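Local coordinates for protein response regulator aspartate phosphatase I (Bacillus subtilis subsp. subtilis, PDB 4I1A) that dephosphorylates the sporulation phosphotransferase Spo0F and activates excision and transfer of the mobile element ICEBs1 by inactivating its repressor ImmR, at residues F188-A191 with G192-D196; L170-F173 with R174-E178. One frame throughout, in Å; residues are numbered along the deposited sequence.

Interaction 1 (F188-A191 with G192-D196)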
ATOM      1  N   PHE A 188       8.711   1.567   6.507  1.00 65.49           N
ATOM      2  CA  PHE A 188       7.567   1.385   5.605  1.00 61.70           C
ATOM      3  C   PHE A 188       7.934   0.421   4.496  1.00 54.31           C
ATOM      4  O   PHE A 188       7.121  -0.404   4.098  1.00 55.75           O
ATOM      5  CB  PHE A 188       7.077   2.710   4.976  1.00 58.04           C
ATOM      6  CG  PHE A 188       6.239   3.572   5.895  1.00 54.77           C
ATOM      7  CD1 PHE A 188       6.082   3.255   7.238  1.00 52.10           C
ATOM      8  CD2 PHE A 188       5.619   4.717   5.413  1.00 68.49           C
ATOM      9  CE1 PHE A 188       5.318   4.066   8.096  1.00 57.82           C
ATOM     10  CE2 PHE A 188       4.852   5.536   6.259  1.00 72.31           C
ATOM     11  CZ  PHE A 188       4.700   5.208   7.606  1.00 65.08           C
ATOM     12  N   ILE A 189       9.151   0.542   3.973  1.00 62.69           N
ATOM     13  CA  ILE A 189       9.589  -0.353   2.904  1.00 59.14           C
ATOM     14  C   ILE A 189       9.629  -1.792   3.422  1.00 50.61           C
ATOM     15  O   ILE A 189       9.123  -2.706   2.767  1.00 51.18           O
ATOM     16  CB  ILE A 189      10.976   0.038   2.342  1.00 67.56           C
ATOM     17  CG1 ILE A 189      10.986   1.498   1.891  1.00 71.93           C
ATOM     18  CG2 ILE A 189      11.363  -0.865   1.178  1.00 60.43           C
ATOM     19  CD1 ILE A 189      10.117   1.760   0.693  1.00 72.93           C
ATOM     20  N   VAL A 190      10.234  -1.983   4.594  1.00 54.77           N
ATOM     21  CA  VAL A 190      10.319  -3.306   5.196  1.00 62.07           C
ATOM     22  C   VAL A 190       8.923  -3.896   5.319  1.00 59.80           C
ATOM     23  O   VAL A 190       8.653  -4.995   4.824  1.00 59.11           O
ATOM     24  CB  VAL A 190      11.010  -3.272   6.581  1.00 66.19           C
ATOM     25  CG1 VAL A 190      10.852  -4.615   7.284  1.00 60.73           C
ATOM     26  CG2 VAL A 190      12.497  -2.920   6.430  1.00 50.66           C
ATOM     27  N   ALA A 191       8.037  -3.132   5.949  1.00 53.13           N
ATOM     28  CA  ALA A 191       6.648  -3.540   6.175  1.00 51.06           C
ATOM     29  C   ALA A 191       5.841  -3.735   4.886  1.00 54.41           C
ATOM     30  O   ALA A 191       5.021  -4.647   4.810  1.00 58.44           O
ATOM     31  CB  ALA A 191       5.964  -2.549   7.062  1.00 50.88           C
ATOM     32  N   GLY A 192       6.060  -2.877   3.886  1.00 52.24           N
ATOM     33  CA  GLY A 192       5.450  -3.052   2.572  1.00 45.42           C
ATOM     34  C   GLY A 192       5.880  -4.370   1.935  1.00 52.37           C
ATOM     35  O   GLY A 192       5.071  -5.089   1.347  1.00 52.33           O
ATOM     36  N   ASN A 193       7.166  -4.689   2.047  1.00 55.59           N
ATOM     37  CA  ASN A 193       7.675  -5.960   1.547  1.00 54.45           C
ATOM     38  C   ASN A 193       7.060  -7.145   2.289  1.00 57.88           C
ATOM     39  O   ASN A 193       6.684  -8.143   1.677  1.00 58.06           O
ATOM     40  CB  ASN A 193       9.191  -6.000   1.667  1.00 54.71           C
ATOM     41  CG  ASN A 193       9.884  -5.233   0.558  1.00 55.91           C
ATOM     42  OD1 ASN A 193       9.700  -5.533  -0.619  1.00 57.67           O
ATOM     43  ND2 ASN A 193      10.695  -4.240   0.929  1.00 56.60           N
ATOM     44  N   LEU A 194       6.951  -7.017   3.608  1.00 56.53           N
ATOM     45  CA  LEU A 194       6.300  -8.027   4.435  1.00 57.72           C
ATOM     46  C   LEU A 194       4.831  -8.217   4.045  1.00 62.76           C
ATOM     47  O   LEU A 194       4.331  -9.345   4.035  1.00 62.71           O
ATOM     48  CB  LEU A 194       6.440  -7.676   5.926  1.00 54.29           C
ATOM     49  CG  LEU A 194       7.870  -7.802   6.459  1.00 62.45           C
ATOM     50  CD1 LEU A 194       8.043  -7.188   7.831  1.00 60.15           C
ATOM     51  CD2 LEU A 194       8.309  -9.273   6.465  1.00 61.75           C
ATOM     52  N   ILE A 195       4.146  -7.117   3.725  1.00 60.51           N
ATOM     53  CA  ILE A 195       2.774  -7.179   3.219  1.00 57.96           C
ATOM     54  C   ILE A 195       2.701  -7.978   1.911  1.00 59.24           C
ATOM     55  O   ILE A 195       1.842  -8.847   1.748  1.00 58.49           O
ATOM     56  CB  ILE A 195       2.179  -5.765   3.008  1.00 60.46           C
ATOM     57  CG1 ILE A 195       1.804  -5.143   4.352  1.00 56.34           C
ATOM     58  CG2 ILE A 195       0.944  -5.796   2.099  1.00 45.57           C
ATOM     59  CD1 ILE A 195       1.178  -3.805   4.213  1.00 51.53           C
ATOM     60  N   ASP A 196       3.617  -7.700   0.988  1.00 46.66           N
ATOM     61  CA  ASP A 196       3.683  -8.465  -0.250  1.00 50.14           C
ATOM     62  C   ASP A 196       3.938  -9.964  -0.030  1.00 59.57           C
ATOM     63  O   ASP A 196       3.614 -10.772  -0.893  1.00 65.45           O
ATOM     64  CB  ASP A 196       4.725  -7.873  -1.204  1.00 47.03           C
ATOM     65  CG  ASP A 196       4.326  -6.510  -1.724  1.00 61.00           C
ATOM     66  OD1 ASP A 196       3.125  -6.171  -1.639  1.00 69.56           O
ATOM     67  OD2 ASP A 196       5.211  -5.783  -2.227  1.00 72.01           O
TER

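Interaction 2 (L170-F173 with R174-E178)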
ATOM      1  N   LEU A 170      18.056   1.011   7.208  1.00 79.43           N
ATOM      2  CA  LEU A 170      17.384   1.124   8.498  1.00 73.40           C
ATOM      3  C   LEU A 170      18.341   1.008   9.684  1.00 81.83           C
ATOM      4  O   LEU A 170      18.356   1.882  10.549  1.00 82.87           O
ATOM      5  CB  LEU A 170      16.270   0.078   8.618  1.00 74.02           C
ATOM      6  CG  LEU A 170      15.572  -0.015   9.983  1.00 78.20           C
ATOM      7  CD1 LEU A 170      15.071   1.359  10.451  1.00 76.48           C
ATOM      8  CD2 LEU A 170      14.417  -1.026   9.942  1.00 69.93           C
ATOM      9  N   LYS A 171      19.146  -0.057   9.721  1.00 86.87           N
ATOM     10  CA  LYS A 171      20.066  -0.288  10.844  1.00 96.63           C
ATOM     11  C   LYS A 171      21.044   0.869  11.077  1.00100.10           C
ATOM     12  O   LYS A 171      21.633   0.993  12.152  1.00101.31           O
ATOM     13  CB  LYS A 171      20.846  -1.592  10.656  1.00106.48           C
ATOM     14  CG  LYS A 171      20.361  -2.753  11.514  1.00110.78           C
ATOM     15  CD  LYS A 171      21.346  -3.917  11.437  1.00112.30           C
ATOM     16  CE  LYS A 171      22.763  -3.466  11.779  1.00114.17           C
ATOM     17  NZ  LYS A 171      23.777  -4.551  11.641  1.00112.47           N
ATOM     18  N   ILE A 172      21.209   1.712  10.062  1.00 97.60           N
ATOM     19  CA  ILE A 172      22.059   2.889  10.168  1.00 96.13           C
ATOM     20  C   ILE A 172      21.239   4.120  10.562  1.00 96.85           C
ATOM     21  O   ILE A 172      21.614   4.849  11.480  1.00105.78           O
ATOM     22  CB  ILE A 172      22.823   3.155   8.845  1.00 78.31           C
ATOM     23  CG1 ILE A 172      23.755   1.983   8.517  1.00 79.40           C
ATOM     24  CG2 ILE A 172      23.619   4.456   8.918  1.00 77.25           C
ATOM     25  CD1 ILE A 172      24.447   2.104   7.163  1.00 80.79           C
ATOM     26  N   PHE A 173      20.120   4.342   9.872  1.00 89.74           N
ATOM     27  CA  PHE A 173      19.265   5.510  10.126  1.00 88.89           C
ATOM     28  C   PHE A 173      18.760   5.611  11.574  1.00 92.40           C
ATOM     29  O   PHE A 173      18.627   6.718  12.108  1.00 84.55           O
ATOM     30  CB  PHE A 173      18.072   5.535   9.163  1.00 79.90           C
ATOM     31  CG  PHE A 173      18.349   6.227   7.850  1.00 77.89           C
ATOM     32  CD1 PHE A 173      18.963   7.471   7.818  1.00 79.69           C
ATOM     33  CD2 PHE A 173      17.983   5.632   6.640  1.00 74.66           C
ATOM     34  CE1 PHE A 173      19.216   8.112   6.603  1.00 86.94           C
ATOM     35  CE2 PHE A 173      18.230   6.267   5.417  1.00 68.59           C
ATOM     36  CZ  PHE A 173      18.843   7.505   5.398  1.00 83.04           C
ATOM     37  N   ARG A 174      18.482   4.463  12.194  1.00 98.14           N
ATOM     38  CA  ARG A 174      17.985   4.407  13.573  1.00104.20           C
ATOM     39  C   ARG A 174      18.825   5.224  14.553  1.00107.32           C
ATOM     40  O   ARG A 174      18.281   5.933  15.402  1.00108.39           O
ATOM     41  CB  ARG A 174      17.919   2.960  14.073  1.00105.55           C
ATOM     42  CG  ARG A 174      16.976   2.070  13.310  1.00103.77           C
ATOM     43  CD  ARG A 174      16.288   1.067  14.218  1.00109.98           C
ATOM     44  NE  ARG A 174      17.235   0.302  15.020  1.00115.26           N
ATOM     45  CZ  ARG A 174      17.665  -0.919  14.715  1.00123.21           C
ATOM     46  NH1 ARG A 174      17.229  -1.526  13.617  1.00121.25           N
ATOM     47  NH2 ARG A 174      18.530  -1.535  15.511  1.00130.37           N
ATOM     48  N   GLU A 175      20.146   5.108  14.431  1.00106.68           N
ATOM     49  CA  GLU A 175      21.081   5.780  15.330  1.00111.30           C
ATOM     50  C   GLU A 175      20.961   7.300  15.270  1.00120.65           C
ATOM     51  O   GLU A 175      20.529   7.933  16.233  1.00128.95           O
ATOM     52  CB  GLU A 175      22.515   5.365  15.003  1.00106.03           C
ATOM     53  CG  GLU A 175      22.741   3.863  15.024  1.00107.99           C
ATOM     54  CD  GLU A 175      22.426   3.236  16.372  1.00115.08           C
ATOM     55  OE1 GLU A 175      23.289   3.306  17.279  1.00124.55           O
ATOM     56  OE2 GLU A 175      21.317   2.672  16.521  1.00107.98           O
ATOM     57  N   TYR A 176      21.360   7.869  14.135  1.00127.57           N
ATOM     58  CA  TYR A 176      21.265   9.305  13.893  1.00124.77           C
ATOM     59  C   TYR A 176      19.856   9.834  14.169  1.00123.00           C
ATOM     60  O   TYR A 176      18.986   9.807  13.304  1.00121.31           O
ATOM     61  CB  TYR A 176      21.677   9.619  12.453  1.00123.18           C
ATOM     62  CG  TYR A 176      23.135   9.336  12.137  1.00131.59           C
ATOM     63  CD1 TYR A 176      23.569   8.050  11.821  1.00131.31           C
ATOM     64  CD2 TYR A 176      24.078  10.362  12.139  1.00136.21           C
ATOM     65  CE1 TYR A 176      24.905   7.795  11.527  1.00137.08           C
ATOM     66  CE2 TYR A 176      25.411  10.117  11.845  1.00140.46           C
ATOM     67  CZ  TYR A 176      25.820   8.834  11.541  1.00141.24           C
ATOM     68  OH  TYR A 176      27.146   8.593  11.249  1.00143.79           O
ATOM     69  N   GLU A 177      19.649  10.328  15.387  1.00126.78           N
ATOM     70  CA  GLU A 177      18.334  10.773  15.839  1.00121.47           C
ATOM     71  C   GLU A 177      17.772  11.974  15.070  1.00111.37           C
ATOM     72  O   GLU A 177      16.627  12.370  15.287  1.00103.47           O
ATOM     73  CB  GLU A 177      18.359  11.068  17.345  1.00127.80           C
ATOM     74  CG  GLU A 177      19.478  12.004  17.798  1.00134.80           C
ATOM     75  CD  GLU A 177      20.724  11.264  18.272  1.00138.14           C
ATOM     76  OE1 GLU A 177      21.481  11.833  19.093  1.00139.03           O
ATOM     77  OE2 GLU A 177      20.951  10.118  17.827  1.00134.12           O
ATOM     78  N   GLU A 178      18.573  12.544  14.175  1.00109.06           N
ATOM     79  CA  GLU A 178      18.116  13.643  13.332  1.00107.45           C
ATOM     80  C   GLU A 178      17.391  13.111  12.099  1.00100.15           C
ATOM     81  O   GLU A 178      16.857  13.882  11.300  1.00 98.45           O
ATOM     82  CB  GLU A 178      19.294  14.505  12.874  1.00112.65           C
ATOM     83  CG  GLU A 178      20.344  14.759  13.936  1.00127.64           C
ATOM     84  CD  GLU A 178      21.444  13.715  13.929  1.00135.67           C
ATOM     85  OE1 GLU A 178      22.509  13.974  13.329  1.00136.81           O
ATOM     86  OE2 GLU A 178      21.245  12.635  14.526  1.00138.88           O
TER

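Interaction 1 (F188-A191 with G192-D196)
N193 lies alongside I189, one helical turn earlier in helix 180-196, and the two side chains point the same way. Following N193 outward, CB sits 3.4 Å from V190 O. CG, set beside its own backbone N (chi1 -79°), lies 3.4 Å from I189 O. At the tip, ND2 approaches the methyl I189 CG2 at 3.4 Å and is hydrogen-bonded to S162 of helix 159-173. The same turn carries an apolar pair on a neighbouring face: V190 CG1 and L194 CD1 run side by side at 3.8 Å, with A166, N167 and M163 of helix 159-173 against them. Four successive i to i+4 backbone bonds, from G192 N to F188 O at 2.7 Å through I195 N to A191 O at 2.8 Å, are the pattern of an alpha helix. A191 packs on Q206 and F207 of helix 200-215, the following helix of the predicted third tetratricopeptide repeat. The N-H groups of G192 to I195 and the carbonyls of F188 to A191 are thus paired within the helix, whereas the buried amide of N193 bonds to the preceding helix and adds a directional polar tie beside the V190-L194 apolar pair.

Interaction 2 (L170-F173 with R174-E178)
L170 and R174 meet where helix 159-173 runs out, at the C-terminal end of a helix in the predicted second tetratricopeptide repeat. The close-packed part is here: R174 N donates to L170 O at 3.1 Å, with an N-H...O angle of 164°, and the aliphatic start of the arginine folds back over the same turn. R174 CG stands 3.1 Å from L170 O and 3.5 Å from the methyl L170 CD1. That methyl is carried by a CG lying anti to the leucine's backbone N (chi1 174°), and the two side chains cross at an angle. L170 and F173 both touch C186 of helix 180-196, and F173 also reaches A143 of helix 139-155, so this side faces two other helices, and L170 and F173 are buried.

Contact thins toward the exposed side. The R174 chain, bent at chi2 and chi3, brings its guanidinium across K171, whose CA lies over one face; the nearest approach is R174 NH1 to K171 CG at 4.0 Å. Beyond R174 the i to i+4 pattern lapses: E175 N makes a weak bond to I172 O instead, at 3.3 Å and a bent 138°, three residues back. CB and CG of the exposed E175 make loose contacts with that carbonyl. Y176 returns toward the helix, its side chain touching I140 and its hydroxyl weakly bonded to E139, both of helix 139-155. I172 O lies in the plane of this ring, at its edge, 3.8 Å from Y176 CD1.

Overall arrangement
Interaction 2 comes first along the chain, at the end of helix 159-173 and in the loop that follows; interaction 1 comes next, in the later half of helix 180-196. Their centres are 19 Å apart, and their nearest atoms, about 4 Å apart, do not touch. The centre of interaction 1 lies about 9 Å from the centre of the chain and that of interaction 2 about 24 Å. Burial differs too: interaction 1 is mostly buried, whereas interaction 2 is partly buried and includes exposed residues. Interaction 2 falls in the predicted second tetratricopeptide repeat and interaction 1 in the third, so consecutive helices of adjacent repeats pack together here.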